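Local coordinates for fructuronate-tagaturonate epimerase UxaE from Cohnella laeviribosi in complex with 1 glycerol (Cohnella laeviribosi, PDB 6IL9), which catalyses the epimerisation that interconverts D-fructuronate and D-tagaturonate, and is built on a zinc-binding TIM barrel, at residues H24-Q32 with V43-L54; F79-F87 with V146-A157. All coordinates share one frame; numbering follows the deposited sequence.

Contact 1. Residues H24-Q32 with V43-L54; sequences HESEGTRVQ and VAEGSGKLYDEL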
loop_
_atom_site.group_PDB
_atom_site.type_symbol
_atom_site.label_atom_id
_atom_site.label_comp_id
_atom_site.label_asym_id
_atom_site.label_seq_id
_atom_site.Cartn_x
_atom_site.Cartn_y
_atom_site.Cartn_z
ATOM N N HIS A 24 0.625 28.323 -2.083
ATOM C CA HIS A 24 0.073 28.401 -0.738
ATOM C C HIS A 24 0.709 29.575 -0.008
ATOM O O HIS A 24 1.661 30.194 -0.492
ATOM C CB HIS A 24 0.274 27.083 0.017
ATOM C CG HIS A 24 -0.464 25.940 -0.602
ATOM N ND1 HIS A 24 0.080 25.151 -1.593
ATOM C CD2 HIS A 24 -1.728 25.491 -0.411
ATOM C CE1 HIS A 24 -0.812 24.253 -1.973
ATOM N NE2 HIS A 24 -1.916 24.435 -1.267
ATOM N N GLU A 25 0.153 29.895 1.160
ATOM C CA GLU A 25 0.559 31.083 1.891
ATOM C C GLU A 25 0.406 30.832 3.384
ATOM O O GLU A 25 -0.606 30.279 3.820
ATOM C CB GLU A 25 -0.286 32.287 1.465
ATOM C CG GLU A 25 -0.111 33.525 2.319
ATOM C CD GLU A 25 -0.312 34.794 1.515
ATOM O OE1 GLU A 25 0.285 35.836 1.879
ATOM O OE2 GLU A 25 -1.069 34.742 0.516
ATOM N N SER A 26 1.415 31.228 4.155
ATOM C CA SER A 26 1.368 31.161 5.615
ATOM C C SER A 26 1.895 32.480 6.161
ATOM O O SER A 26 3.095 32.753 6.066
ATOM C CB SER A 26 2.181 29.984 6.154
ATOM O OG SER A 26 2.197 29.982 7.576
ATOM N N GLU A 27 1.001 33.281 6.741
ATOM C CA GLU A 27 1.321 34.624 7.239
ATOM C C GLU A 27 1.837 35.421 6.041
ATOM O O GLU A 27 1.177 35.429 4.989
ATOM C CB GLU A 27 2.266 34.532 8.431
ATOM C CG GLU A 27 1.620 33.961 9.685
ATOM C CD GLU A 27 2.605 33.797 10.829
ATOM O OE1 GLU A 27 3.687 33.210 10.604
ATOM O OE2 GLU A 27 2.298 34.253 11.953
ATOM N N GLY A 28 2.990 36.071 6.129
ATOM C CA GLY A 28 3.467 36.865 5.018
ATOM C C GLY A 28 4.324 36.142 4.002
ATOM O O GLY A 28 4.903 36.797 3.129
ATOM N N THR A 29 4.427 34.817 4.074
ATOM C CA THR A 29 5.280 34.048 3.178
ATOM C C THR A 29 4.436 33.305 2.152
ATOM O O THR A 29 3.529 32.552 2.519
ATOM C CB THR A 29 6.142 33.046 3.948
ATOM O OG1 THR A 29 6.903 33.732 4.949
ATOM C CG2 THR A 29 7.098 32.319 2.994
ATOM N N ARG A 30 4.754 33.509 0.875
ATOM C CA ARG A 30 4.160 32.772 -0.232
ATOM C C ARG A 30 5.096 31.640 -0.643
ATOM O O ARG A 30 6.313 31.819 -0.678
ATOM C CB ARG A 30 3.912 33.692 -1.424
ATOM C CG ARG A 30 2.597 34.439 -1.380
ATOM C CD ARG A 30 2.691 35.732 -2.175
ATOM N NE ARG A 30 3.674 36.645 -1.595
ATOM C CZ ARG A 30 4.752 37.094 -2.229
ATOM N NH1 ARG A 30 5.000 36.722 -3.479
ATOM N NH2 ARG A 30 5.584 37.924 -1.611
ATOM N N VAL A 31 4.531 30.471 -0.934
ATOM C CA VAL A 31 5.330 29.321 -1.344
ATOM C C VAL A 31 4.652 28.655 -2.533
ATOM O O VAL A 31 3.420 28.582 -2.603
ATOM C CB VAL A 31 5.525 28.307 -0.197
ATOM C CG1 VAL A 31 6.474 28.859 0.858
ATOM C CG2 VAL A 31 4.190 27.953 0.424
ATOM N N GLN A 32 5.467 28.176 -3.473
ATOM C CA GLN A 32 4.977 27.391 -4.598
ATOM C C GLN A 32 6.023 26.340 -4.930
ATOM O O GLN A 32 7.143 26.377 -4.421
ATOM C CB GLN A 32 4.693 28.270 -5.818
ATOM C CG GLN A 32 5.927 28.902 -6.419
ATOM C CD GLN A 32 5.577 29.919 -7.486
ATOM O OE1 GLN A 32 4.492 30.504 -7.472
ATOM N NE2 GLN A 32 6.487 30.126 -8.426
ATOM N N VAL A 43 9.754 27.268 -3.825
ATOM C CA VAL A 43 10.161 28.669 -3.947
ATOM C C VAL A 43 9.353 29.469 -2.941
ATOM O O VAL A 43 8.120 29.516 -3.029
ATOM C CB VAL A 43 9.947 29.218 -5.369
ATOM C CG1 VAL A 43 10.378 30.675 -5.445
ATOM C CG2 VAL A 43 10.697 28.384 -6.395
ATOM N N ALA A 44 10.043 30.115 -2.003
ATOM C CA ALA A 44 9.409 30.921 -0.971
ATOM C C ALA A 44 9.737 32.396 -1.181
ATOM O O ALA A 44 10.818 32.745 -1.665
ATOM C CB ALA A 44 9.863 30.472 0.419
ATOM N N GLU A 45 8.788 33.262 -0.830
ATOM C CA GLU A 45 8.983 34.701 -0.955
ATOM C C GLU A 45 8.036 35.414 -0.001
ATOM O O GLU A 45 6.895 34.987 0.184
ATOM C CB GLU A 45 8.748 35.170 -2.395
ATOM C CG GLU A 45 9.123 36.624 -2.652
ATOM C CD GLU A 45 8.997 36.999 -4.116
ATOM O OE1 GLU A 45 9.693 37.945 -4.551
ATOM O OE2 GLU A 45 8.207 36.343 -4.832
ATOM N N GLY A 46 8.512 36.505 0.595
ATOM C CA GLY A 46 7.733 37.220 1.590
ATOM C C GLY A 46 8.207 36.922 2.996
ATOM O O GLY A 46 8.300 35.757 3.391
ATOM N N SER A 47 8.520 37.963 3.763
ATOM C CA SER A 47 9.078 37.764 5.093
ATOM C C SER A 47 8.077 37.053 5.998
ATOM O O SER A 47 6.869 37.296 5.927
ATOM C CB SER A 47 9.478 39.108 5.704
ATOM O OG SER A 47 10.058 38.923 6.982
ATOM N N GLY A 48 8.583 36.169 6.843
ATOM C CA GLY A 48 7.726 35.432 7.751
ATOM C C GLY A 48 8.436 34.224 8.309
ATOM O O GLY A 48 9.509 33.833 7.852
ATOM N N LYS A 49 7.805 33.627 9.329
ATOM C CA LYS A 49 8.407 32.469 9.980
ATOM C C LYS A 49 8.528 31.293 9.024
ATOM O O LYS A 49 9.462 30.495 9.144
ATOM C CB LYS A 49 7.600 32.058 11.213
ATOM C CG LYS A 49 7.801 32.963 12.428
ATOM C CD LYS A 49 7.115 32.401 13.669
ATOM C CE LYS A 49 5.632 32.155 13.424
ATOM N NZ LYS A 49 4.951 33.335 12.812
ATOM N N LEU A 50 7.595 31.161 8.080
ATOM C CA LEU A 50 7.717 30.101 7.085
ATOM C C LEU A 50 8.958 30.315 6.226
ATOM O O LEU A 50 9.749 29.389 6.021
ATOM C CB LEU A 50 6.453 30.034 6.226
ATOM C CG LEU A 50 6.496 29.069 5.038
ATOM C CD1 LEU A 50 6.913 27.672 5.485
ATOM C CD2 LEU A 50 5.150 29.035 4.320
ATOM N N TYR A 51 9.154 31.545 5.729
ATOM C CA TYR A 51 10.353 31.846 4.948
ATOM C C TYR A 51 11.622 31.555 5.742
ATOM O O TYR A 51 12.596 31.016 5.201
ATOM C CB TYR A 51 10.332 33.308 4.490
ATOM C CG TYR A 51 11.479 33.704 3.569
ATOM C CD1 TYR A 51 12.740 34.025 4.076
ATOM C CD2 TYR A 51 11.296 33.762 2.191
ATOM C CE1 TYR A 51 13.785 34.386 3.237
ATOM C CE2 TYR A 51 12.335 34.127 1.345
ATOM C CZ TYR A 51 13.575 34.436 1.875
ATOM O OH TYR A 51 14.603 34.794 1.032
ATOM N N ASP A 52 11.631 31.909 7.030
ATOM C CA ASP A 52 12.848 31.777 7.825
ATOM C C ASP A 52 13.179 30.319 8.097
ATOM O O ASP A 52 14.358 29.945 8.154
ATOM C CB ASP A 52 12.700 32.540 9.142
ATOM C CG ASP A 52 12.427 34.013 8.934
ATOM O OD1 ASP A 52 12.899 34.574 7.925
ATOM O OD2 ASP A 52 11.743 34.615 9.787
ATOM N N GLU A 53 12.153 29.480 8.273
ATOM C CA GLU A 53 12.372 28.101 8.693
ATOM C C GLU A 53 12.737 27.190 7.528
ATOM O O GLU A 53 13.468 26.212 7.719
ATOM C CB GLU A 53 11.129 27.579 9.418
ATOM C CG GLU A 53 10.921 28.227 10.787
ATOM C CD GLU A 53 9.502 28.092 11.313
ATOM O OE1 GLU A 53 8.751 27.222 10.819
ATOM O OE2 GLU A 53 9.137 28.872 12.224
ATOM N N LEU A 54 12.256 27.490 6.329
ATOM C CA LEU A 54 12.679 26.728 5.163
ATOM C C LEU A 54 14.174 26.902 4.925
ATOM O O LEU A 54 14.732 27.989 5.111
ATOM C CB LEU A 54 11.893 27.161 3.929
ATOM C CG LEU A 54 10.411 26.796 3.952
ATOM C CD1 LEU A 54 9.652 27.590 2.894
ATOM C CD2 LEU A 54 10.252 25.294 3.738
#
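Thr29 sits at the middle of this contact, with its hydroxyl engaged on two sides. OG1 donates to Gly46 O at 2.9 Å, arriving from above the carbonyl plane, and it accepts a longer bond from Tyr51 N at 3.2 Å, so the side chain ties the strand both to the loop after strand 39-45 and to the first turn of helix 49-53. With chi1 at -56°, OG1 lies beside the backbone N and CG2 swings over to Leu50 CG and Tyr51 CB. On the apolar side the packing is close: Leu50 CD2 is wedged between Ser26 CB at 3.6 Å and Val31 CG1 at 3.7 Å, the Val31 and Leu50 branches meeting tip to tip. Gly46 and Gly48 run so near Gly28 O and Thr29 OG1 that a beta carbon would clash at either position. The solvent side is looser. There Arg30 and Glu45 lie side by side, NH1 and OE2 in a long salt bridge of 3.5 Å, while Lys49 NZ curls round to a salt bridge with the carboxylate of Glu27, within the type II' turn from Ser26 to Thr29. Strands 29-36 and 39-45 form an antiparallel hairpin, with Arg30 and Gln32 in hydrogen-bonded pairs with Glu45 and Val43. Strand 62-66 continues the sheet, with Ala44 paired to Lys63, helix 69-78 packs Val74 and His78 on Leu50, and the Tyr51 hydroxyl bonds to Glu58.

Contact 2. Residues F79-F87 with V146-A157; sequences FPFTVPQAF and VFQEGYTEGYGA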
loop_
_atom_site.group_PDB
_atom_site.type_symbol
_atom_site.label_atom_id
_atom_site.label_comp_id
_atom_site.label_asym_id
_atom_site.label_seq_id
_atom_site.Cartn_x
_atom_site.Cartn_y
_atom_site.Cartn_z
ATOM N N PHE A 79 1.198 23.915 7.366
ATOM C CA PHE A 79 0.112 23.465 6.500
ATOM C C PHE A 79 -0.362 22.108 6.997
ATOM O O PHE A 79 0.144 21.059 6.571
ATOM C CB PHE A 79 0.564 23.412 5.044
ATOM C CG PHE A 79 1.044 24.732 4.520
ATOM C CD1 PHE A 79 0.137 25.714 4.162
ATOM C CD2 PHE A 79 2.403 24.997 4.404
ATOM C CE1 PHE A 79 0.572 26.936 3.679
ATOM C CE2 PHE A 79 2.847 26.222 3.923
ATOM C CZ PHE A 79 1.925 27.192 3.561
ATOM N N PRO A 80 -1.334 22.089 7.912
ATOM C CA PRO A 80 -1.773 20.810 8.489
ATOM C C PRO A 80 -2.263 19.792 7.466
ATOM O O PRO A 80 -2.162 18.588 7.728
ATOM C CB PRO A 80 -2.893 21.239 9.450
ATOM C CG PRO A 80 -2.497 22.644 9.848
ATOM C CD PRO A 80 -1.928 23.251 8.603
ATOM N N PHE A 81 -2.787 20.222 6.311
ATOM C CA PHE A 81 -3.255 19.234 5.339
ATOM C C PHE A 81 -2.120 18.380 4.776
ATOM O O PHE A 81 -2.402 17.344 4.160
ATOM C CB PHE A 81 -4.028 19.909 4.197
ATOM C CG PHE A 81 -3.156 20.632 3.203
ATOM C CD1 PHE A 81 -2.706 19.991 2.050
ATOM C CD2 PHE A 81 -2.799 21.954 3.412
ATOM C CE1 PHE A 81 -1.909 20.651 1.135
ATOM C CE2 PHE A 81 -1.992 22.624 2.501
ATOM C CZ PHE A 81 -1.549 21.976 1.359
ATOM N N THR A 82 -0.859 18.767 4.981
ATOM C CA THR A 82 0.282 17.956 4.556
ATOM C C THR A 82 0.688 16.903 5.580
ATOM O O THR A 82 1.647 16.161 5.334
ATOM C CB THR A 82 1.501 18.842 4.238
ATOM O OG1 THR A 82 1.948 19.505 5.431
ATOM C CG2 THR A 82 1.149 19.875 3.180
ATOM N N VAL A 83 -0.009 16.818 6.706
ATOM C CA VAL A 83 0.275 15.852 7.767
ATOM C C VAL A 83 -0.680 14.677 7.608
ATOM O O VAL A 83 -1.887 14.906 7.453
ATOM C CB VAL A 83 0.103 16.490 9.158
ATOM C CG1 VAL A 83 0.355 15.464 10.257
ATOM C CG2 VAL A 83 1.011 17.711 9.293
ATOM N N PRO A 84 -0.208 13.432 7.643
ATOM C CA PRO A 84 -1.129 12.295 7.501
ATOM C C PRO A 84 -2.184 12.304 8.597
ATOM O O PRO A 84 -1.925 12.727 9.725
ATOM C CB PRO A 84 -0.218 11.069 7.627
ATOM C CG PRO A 84 1.179 11.576 7.387
ATOM C CD PRO A 84 1.184 12.998 7.864
ATOM N N GLN A 85 -3.379 11.808 8.260
ATOM C CA GLN A 85 -4.468 11.684 9.221
ATOM C C GLN A 85 -5.107 10.304 9.137
ATOM O O GLN A 85 -5.110 9.656 8.086
ATOM C CB GLN A 85 -5.545 12.749 8.993
ATOM C CG GLN A 85 -6.363 12.533 7.733
ATOM C CD GLN A 85 -7.634 13.357 7.733
ATOM O OE1 GLN A 85 -7.626 14.529 7.351
ATOM N NE2 GLN A 85 -8.734 12.753 8.177
ATOM N N ALA A 86 -5.639 9.858 10.269
ATOM C CA ALA A 86 -6.466 8.664 10.300
ATOM C C ALA A 86 -7.850 8.986 9.752
ATOM O O ALA A 86 -8.268 10.143 9.716
ATOM C CB ALA A 86 -6.581 8.133 11.727
ATOM N N PHE A 87 -8.575 7.943 9.324
ATOM C CA PHE A 87 -9.882 8.152 8.709
ATOM C C PHE A 87 -11.033 7.458 9.422
ATOM O O PHE A 87 -12.192 7.790 9.143
ATOM C CB PHE A 87 -9.860 7.692 7.243
ATOM C CG PHE A 87 -9.065 8.602 6.367
ATOM C CD1 PHE A 87 -9.530 9.876 6.088
ATOM C CD2 PHE A 87 -7.826 8.213 5.885
ATOM C CE1 PHE A 87 -8.779 10.749 5.303
ATOM C CE2 PHE A 87 -7.068 9.077 5.112
ATOM C CZ PHE A 87 -7.545 10.332 4.816
ATOM N N VAL A 146 0.558 16.128 -1.947
ATOM C CA VAL A 146 -0.693 16.852 -1.712
ATOM C C VAL A 146 -0.446 18.352 -1.744
ATOM O O VAL A 146 -1.339 19.122 -2.107
ATOM C CB VAL A 146 -1.385 16.431 -0.399
ATOM C CG1 VAL A 146 -1.773 14.966 -0.448
ATOM C CG2 VAL A 146 -0.516 16.741 0.821
ATOM N N PHE A 147 0.760 18.794 -1.380
ATOM C CA PHE A 147 1.090 20.212 -1.493
ATOM C C PHE A 147 1.149 20.635 -2.957
ATOM O O PHE A 147 0.549 21.644 -3.349
ATOM C CB PHE A 147 2.419 20.491 -0.780
ATOM C CG PHE A 147 2.764 21.960 -0.658
ATOM C CD1 PHE A 147 2.261 22.726 0.383
ATOM C CD2 PHE A 147 3.614 22.555 -1.574
ATOM C CE1 PHE A 147 2.586 24.074 0.495
ATOM C CE2 PHE A 147 3.942 23.905 -1.469
ATOM C CZ PHE A 147 3.428 24.658 -0.430
ATOM N N GLN A 148 1.844 19.852 -3.785
ATOM C CA GLN A 148 1.945 20.149 -5.210
ATOM C C GLN A 148 0.578 20.277 -5.864
ATOM O O GLN A 148 0.361 21.161 -6.702
ATOM C CB GLN A 148 2.747 19.059 -5.907
ATOM C CG GLN A 148 2.856 19.251 -7.410
ATOM C CD GLN A 148 3.651 18.149 -8.068
ATOM O OE1 GLN A 148 4.687 17.723 -7.555
ATOM N NE2 GLN A 148 3.175 17.684 -9.210
ATOM N N GLU A 149 -0.350 19.392 -5.507
ATOM C CA GLU A 149 -1.664 19.332 -6.124
ATOM C C GLU A 149 -2.722 20.120 -5.371
ATOM O O GLU A 149 -3.886 20.122 -5.797
ATOM C CB GLU A 149 -2.117 17.873 -6.241
ATOM C CG GLU A 149 -1.228 17.024 -7.112
ATOM C CD GLU A 149 -1.285 17.437 -8.571
ATOM O OE1 GLU A 149 -2.350 17.926 -9.014
ATOM O OE2 GLU A 149 -0.260 17.276 -9.263
ATOM N N GLY A 150 -2.356 20.779 -4.277
ATOM C CA GLY A 150 -3.322 21.544 -3.508
ATOM C C GLY A 150 -4.481 20.700 -3.031
ATOM O O GLY A 150 -5.638 21.138 -3.089
ATOM N N TYR A 151 -4.197 19.480 -2.593
ATOM C CA TYR A 151 -5.222 18.533 -2.159
ATOM C C TYR A 151 -5.296 18.606 -0.643
ATOM O O TYR A 151 -4.420 18.091 0.054
ATOM C CB TYR A 151 -4.878 17.129 -2.633
ATOM C CG TYR A 151 -5.883 16.065 -2.245
ATOM C CD1 TYR A 151 -6.990 15.816 -3.043
ATOM C CD2 TYR A 151 -5.689 15.280 -1.113
ATOM C CE1 TYR A 151 -7.906 14.829 -2.706
ATOM C CE2 TYR A 151 -6.600 14.282 -0.763
ATOM C CZ TYR A 151 -7.702 14.066 -1.572
ATOM O OH TYR A 151 -8.608 13.086 -1.236
ATOM N N THR A 152 -6.347 19.250 -0.132
ATOM C CA THR A 152 -6.460 19.530 1.291
ATOM C C THR A 152 -7.424 18.600 2.010
ATOM O O THR A 152 -7.646 18.776 3.211
ATOM C CB THR A 152 -6.903 20.984 1.510
ATOM O OG1 THR A 152 -8.243 21.150 1.022
ATOM C CG2 THR A 152 -5.982 21.937 0.772
ATOM N N GLU A 153 -7.993 17.614 1.312
ATOM C CA GLU A 153 -9.001 16.739 1.899
ATOM C C GLU A 153 -8.430 15.733 2.889
ATOM O O GLU A 153 -9.202 15.130 3.638
ATOM C CB GLU A 153 -9.751 15.985 0.798
ATOM C CG GLU A 153 -10.803 16.816 0.090
ATOM C CD GLU A 153 -10.209 17.928 -0.735
ATOM O OE1 GLU A 153 -9.256 17.658 -1.499
ATOM O OE2 GLU A 153 -10.690 19.078 -0.623
ATOM N N GLY A 154 -7.127 15.521 2.902
ATOM C CA GLY A 154 -6.513 14.610 3.854
ATOM C C GLY A 154 -6.023 13.329 3.202
ATOM O O GLY A 154 -6.674 12.770 2.312
ATOM N N TYR A 155 -4.872 12.850 3.658
ATOM C CA TYR A 155 -4.317 11.587 3.192
ATOM C C TYR A 155 -3.797 10.806 4.389
ATOM O O TYR A 155 -3.477 11.376 5.435
ATOM C CB TYR A 155 -3.184 11.796 2.164
ATOM C CG TYR A 155 -1.900 12.286 2.791
ATOM C CD1 TYR A 155 -1.686 13.642 2.998
ATOM C CD2 TYR A 155 -0.896 11.394 3.168
ATOM C CE1 TYR A 155 -0.516 14.093 3.589
ATOM C CE2 TYR A 155 0.260 11.833 3.759
ATOM C CZ TYR A 155 0.445 13.184 3.966
ATOM O OH TYR A 155 1.612 13.608 4.556
ATOM N N GLY A 156 -3.708 9.490 4.214
ATOM C CA GLY A 156 -3.216 8.610 5.253
ATOM C C GLY A 156 -1.847 8.017 4.980
ATOM O O GLY A 156 -1.357 8.044 3.848
ATOM N N ALA A 157 -1.226 7.460 6.017
ATOM C CA ALA A 157 0.084 6.823 5.923
ATOM C C ALA A 157 0.035 5.491 6.654
ATOM O O ALA A 157 -0.260 5.454 7.854
ATOM C CB ALA A 157 1.181 7.720 6.520
HETATM O O HOH W 1 -4.440 16.514 2.252
HETATM O O HOH W 2 -3.683 15.015 5.472
#
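Phe81 lies against the turn that follows helix 135-149, and every step of its side chain can be traced. CB packs on Thr152 CA at 3.8 Å. From there chi1 of 75° sets CG between the backbone N and carbonyl carbon, 3.9 Å from Thr152 CG2, and this methyl stands over the ring centre in a CH-pi contact while the methyl of Thr82 covers the opposite face. CD1 comes 3.2 Å from Tyr151 O. CE1, the next ring atom, meets Val146 O near the ring plane at 3.6 Å. The tip, CZ, touches Phe147 CD1 at 4.0 Å, and Phe147 in turn points its own edge at the face of Phe79, the planes 63° apart in a T-shaped pair. At the other end Tyr155 is held by its hydroxyl, which donates to Thr82 O at 2.7 Å from above the carbonyl plane, while Pro84 CA lies over its ring. Its backbone O takes a nearly straight bond from Gln85 N at 2.9 Å. A phenylalanine in place of Tyr155 would probably keep the proline contact but leave Thr82 O without this donor. Two waters bridge the two segments: both donate to Phe81 O, and they accept from Gly154 N and Tyr155 N. Phe87 closes the end, its ring edge set against Gly154 O and Gly156 N. The 79-87 loop is thus joined to the connection leading into barrel strand 156-162 by ring packing round Phe81 and Phe147 at one end and, at the other, by the Tyr155 hydroxyl and the Gln85 N to Tyr155 O bond, with the waters linking Phe81 O to Gly154 N and Tyr155 N.

How the contacts relate
Contact 1 belongs to the outlying antiparallel sheet, its centre about 33 Å from the chain centre, whereas contact 2, with its centre about 16 Å from it, borders the N-terminal end of a barrel strand that carries the zinc ligand His161 further along. The chemistry follows: charged pairs and sheet bonds surround a small apolar core in 24-32 with 43-54, while rings, proline and ordered water fill 79-87 with 146-157. The two adjoin directly. Phe147 CZ reaches Val31 CG2 at 3.5 Å, the His24 ring meets Phe81 and Phe147, and Phe79 also packs on Ser26, Val31 and Leu50, so one aromatic cluster joins the sheet to the barrel.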